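Local coordinates for unknown function protein VPA0580 (Vibrio parahaemolyticus, PDB 2QHQ) that is of unknown function but belongs to the HopJ family of type III effectors, whose members are probably delivered into host cells, at residues F48-T53 against E113-E118. Residues are numbered along the deposited sequence; the frame is centred on the assembly and turned at random. Where two conformers were deposited one is given.
Sequences FTNGNT and EGIQFE
Phe48 and Phe117 sit opposite each other as an antiparallel non-hydrogen-bonded pair of strands 48-50 and 115-117, a compact case of how such a pair brings two side chains together on one face of a sheet. The rings lie near parallel, planes 17° apart, yet are slid so far that they barely overlap. What covers a face of Phe117 is instead the Phe48 methylene, a CH-pi contact with CB 3.9 Å from the Phe117 ring centroid. Phe48 holds CG between its backbone N and carbonyl carbon (chi1 75°), tilting its ring toward the Asn50 end, where Ile115 CD1 meets the ring's edge. The same methyl lies 3.5 Å from Asn50 OD1.

Between these pairs, Thr49 and Gln116 exchange two backbone hydrogen bonds, Thr49 N to Gln116 O (2.8 Å) and Gln116 N to Thr49 O (3.0 Å). On the face away from the two rings, Thr49 OG1 sits against Gln116 CB at 3.3 Å. Gly51 N, in the type II' turn from Asn50 to Thr53, hydrogen-bonds to Gly114 O (2.9 Å) from above the carbonyl plane. Three backbone hydrogen bonds thus hold the strands together, while the mostly apolar ring face, with Asn50 ND2 bonded to Asn103 O, joins the three-stranded sheet to helices 67-72 and 102-110.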
loop_
_atom_site.group_PDB
_atom_site.type_symbol
_atom_site.label_atom_id
_atom_site.label_comp_id
_atom_site.label_asym_id
_atom_site.label_seq_id
_atom_site.Cartn_x
_atom_site.Cartn_y
_atom_site.Cartn_z
ATOM N N PHE B 48 -7.243 3.777 -12.893
ATOM C CA PHE B 48 -7.447 4.003 -11.456
ATOM C C PHE B 48 -8.240 5.259 -11.185
ATOM O O PHE B 48 -8.125 6.236 -11.922
ATOM C CB PHE B 48 -6.116 4.010 -10.676
ATOM C CG PHE B 48 -5.272 5.267 -10.845
ATOM C CD1 PHE B 48 -5.174 6.207 -9.807
ATOM C CD2 PHE B 48 -4.513 5.465 -12.009
ATOM C CE1 PHE B 48 -4.346 7.355 -9.940
ATOM C CE2 PHE B 48 -3.678 6.591 -12.153
ATOM C CZ PHE B 48 -3.596 7.537 -11.111
ATOM N N THR B 49 -9.054 5.201 -10.132
ATOM C CA THR B 49 -9.780 6.379 -9.686
ATOM C C THR B 49 -9.019 6.989 -8.529
ATOM O O THR B 49 -8.280 6.304 -7.824
ATOM C CB THR B 49 -11.222 6.064 -9.268
ATOM O OG1 THR B 49 -11.236 4.883 -8.454
ATOM C CG2 THR B 49 -12.090 5.850 -10.504
ATOM N N ASN B 50 -9.177 8.295 -8.383
ATOM C CA ASN B 50 -8.420 9.048 -7.406
ATOM C C ASN B 50 -9.325 10.185 -6.938
ATOM O O ASN B 50 -9.298 11.290 -7.482
ATOM C CB ASN B 50 -7.136 9.551 -8.062
ATOM C CG ASN B 50 -6.271 10.404 -7.131
ATOM O OD1 ASN B 50 -6.518 10.518 -5.917
ATOM N ND2 ASN B 50 -5.243 11.026 -7.718
ATOM N N GLY B 51 -10.173 9.872 -5.960
ATOM C CA GLY B 51 -11.184 10.809 -5.462
ATOM C C GLY B 51 -12.112 11.209 -6.594
ATOM O O GLY B 51 -12.796 10.362 -7.165
ATOM N N ASN B 52 -12.097 12.489 -6.952
ATOM C CA ASN B 52 -13.010 12.989 -7.978
ATOM C C ASN B 52 -12.427 12.988 -9.385
ATOM O O ASN B 52 -13.031 13.527 -10.318
ATOM C CB ASN B 52 -13.557 14.369 -7.608
ATOM C CG ASN B 52 -14.573 14.310 -6.475
ATOM O OD1 ASN B 52 -14.589 15.189 -5.608
ATOM N ND2 ASN B 52 -15.418 13.272 -6.468
ATOM N N THR B 53 -11.263 12.369 -9.541
ATOM C CA THR B 53 -10.703 12.189 -10.874
ATOM C C THR B 53 -10.527 10.699 -11.224
ATOM O O THR B 53 -10.344 9.853 -10.346
ATOM C CB THR B 53 -9.426 13.027 -11.076
ATOM O OG1 THR B 53 -9.189 13.217 -12.477
ATOM C CG2 THR B 53 -8.221 12.372 -10.440
ATOM N N GLU B 113 -7.724 6.622 0.748
ATOM C CA GLU B 113 -9.130 6.239 0.770
ATOM C C GLU B 113 -9.774 6.422 -0.603
ATOM O O GLU B 113 -10.628 5.651 -1.005
ATOM C CB GLU B 113 -9.872 7.083 1.801
ATOM C CG GLU B 113 -9.508 6.754 3.232
ATOM C CD GLU B 113 -8.393 7.602 3.829
ATOM O OE1 GLU B 113 -7.565 8.192 3.090
ATOM O OE2 GLU B 113 -8.358 7.672 5.075
ATOM N N GLY B 114 -9.343 7.464 -1.312
ATOM C CA GLY B 114 -9.910 7.802 -2.618
ATOM C C GLY B 114 -9.279 7.070 -3.789
ATOM O O GLY B 114 -9.718 7.230 -4.925
ATOM N N ILE B 115 -8.255 6.260 -3.532
ATOM C CA ILE B 115 -7.556 5.572 -4.629
ATOM C C ILE B 115 -8.183 4.200 -4.844
ATOM O O ILE B 115 -8.436 3.495 -3.882
ATOM C CB ILE B 115 -6.044 5.397 -4.313
ATOM C CG1 ILE B 115 -5.297 6.750 -4.407
ATOM C CG2 ILE B 115 -5.409 4.295 -5.215
ATOM C CD1 ILE B 115 -5.164 7.316 -5.833
ATOM N N GLN B 116 -8.428 3.822 -6.099
ATOM C CA GLN B 116 -8.870 2.464 -6.423
ATOM C C GLN B 116 -8.310 2.100 -7.787
ATOM O O GLN B 116 -8.657 2.738 -8.784
ATOM C CB GLN B 116 -10.398 2.384 -6.444
ATOM C CG GLN B 116 -10.969 1.040 -6.911
ATOM C CD GLN B 116 -11.634 0.242 -5.808
ATOM O OE1 GLN B 116 -11.592 0.605 -4.628
ATOM N NE2 GLN B 116 -12.289 -0.842 -6.198
ATOM N N PHE B 117 -7.420 1.114 -7.813
ATOM C CA PHE B 117 -6.897 0.561 -9.074
ATOM C C PHE B 117 -7.815 -0.520 -9.612
ATOM O O PHE B 117 -8.362 -1.332 -8.843
ATOM C CB PHE B 117 -5.512 -0.043 -8.851
ATOM C CG PHE B 117 -4.396 0.954 -8.889
ATOM C CD1 PHE B 117 -3.693 1.168 -10.070
ATOM C CD2 PHE B 117 -4.015 1.649 -7.739
ATOM C CE1 PHE B 117 -2.639 2.067 -10.130
ATOM C CE2 PHE B 117 -2.965 2.574 -7.793
ATOM C CZ PHE B 117 -2.271 2.775 -9.002
ATOM N N GLU B 118 -7.969 -0.551 -10.936
ATOM C CA GLU B 118 -8.690 -1.613 -11.603
ATOM C C GLU B 118 -7.857 -2.891 -11.655
ATOM O O GLU B 118 -8.386 -3.999 -11.542
ATOM C CB GLU B 118 -9.126 -1.173 -13.018
ATOM C CG GLU B 118 -9.978 -2.227 -13.697
ATOM C CD GLU B 118 -10.405 -1.891 -15.130
ATOM O OE1 GLU B 118 -9.568 -1.428 -15.939
ATOM O OE2 GLU B 118 -11.586 -2.157 -15.461
#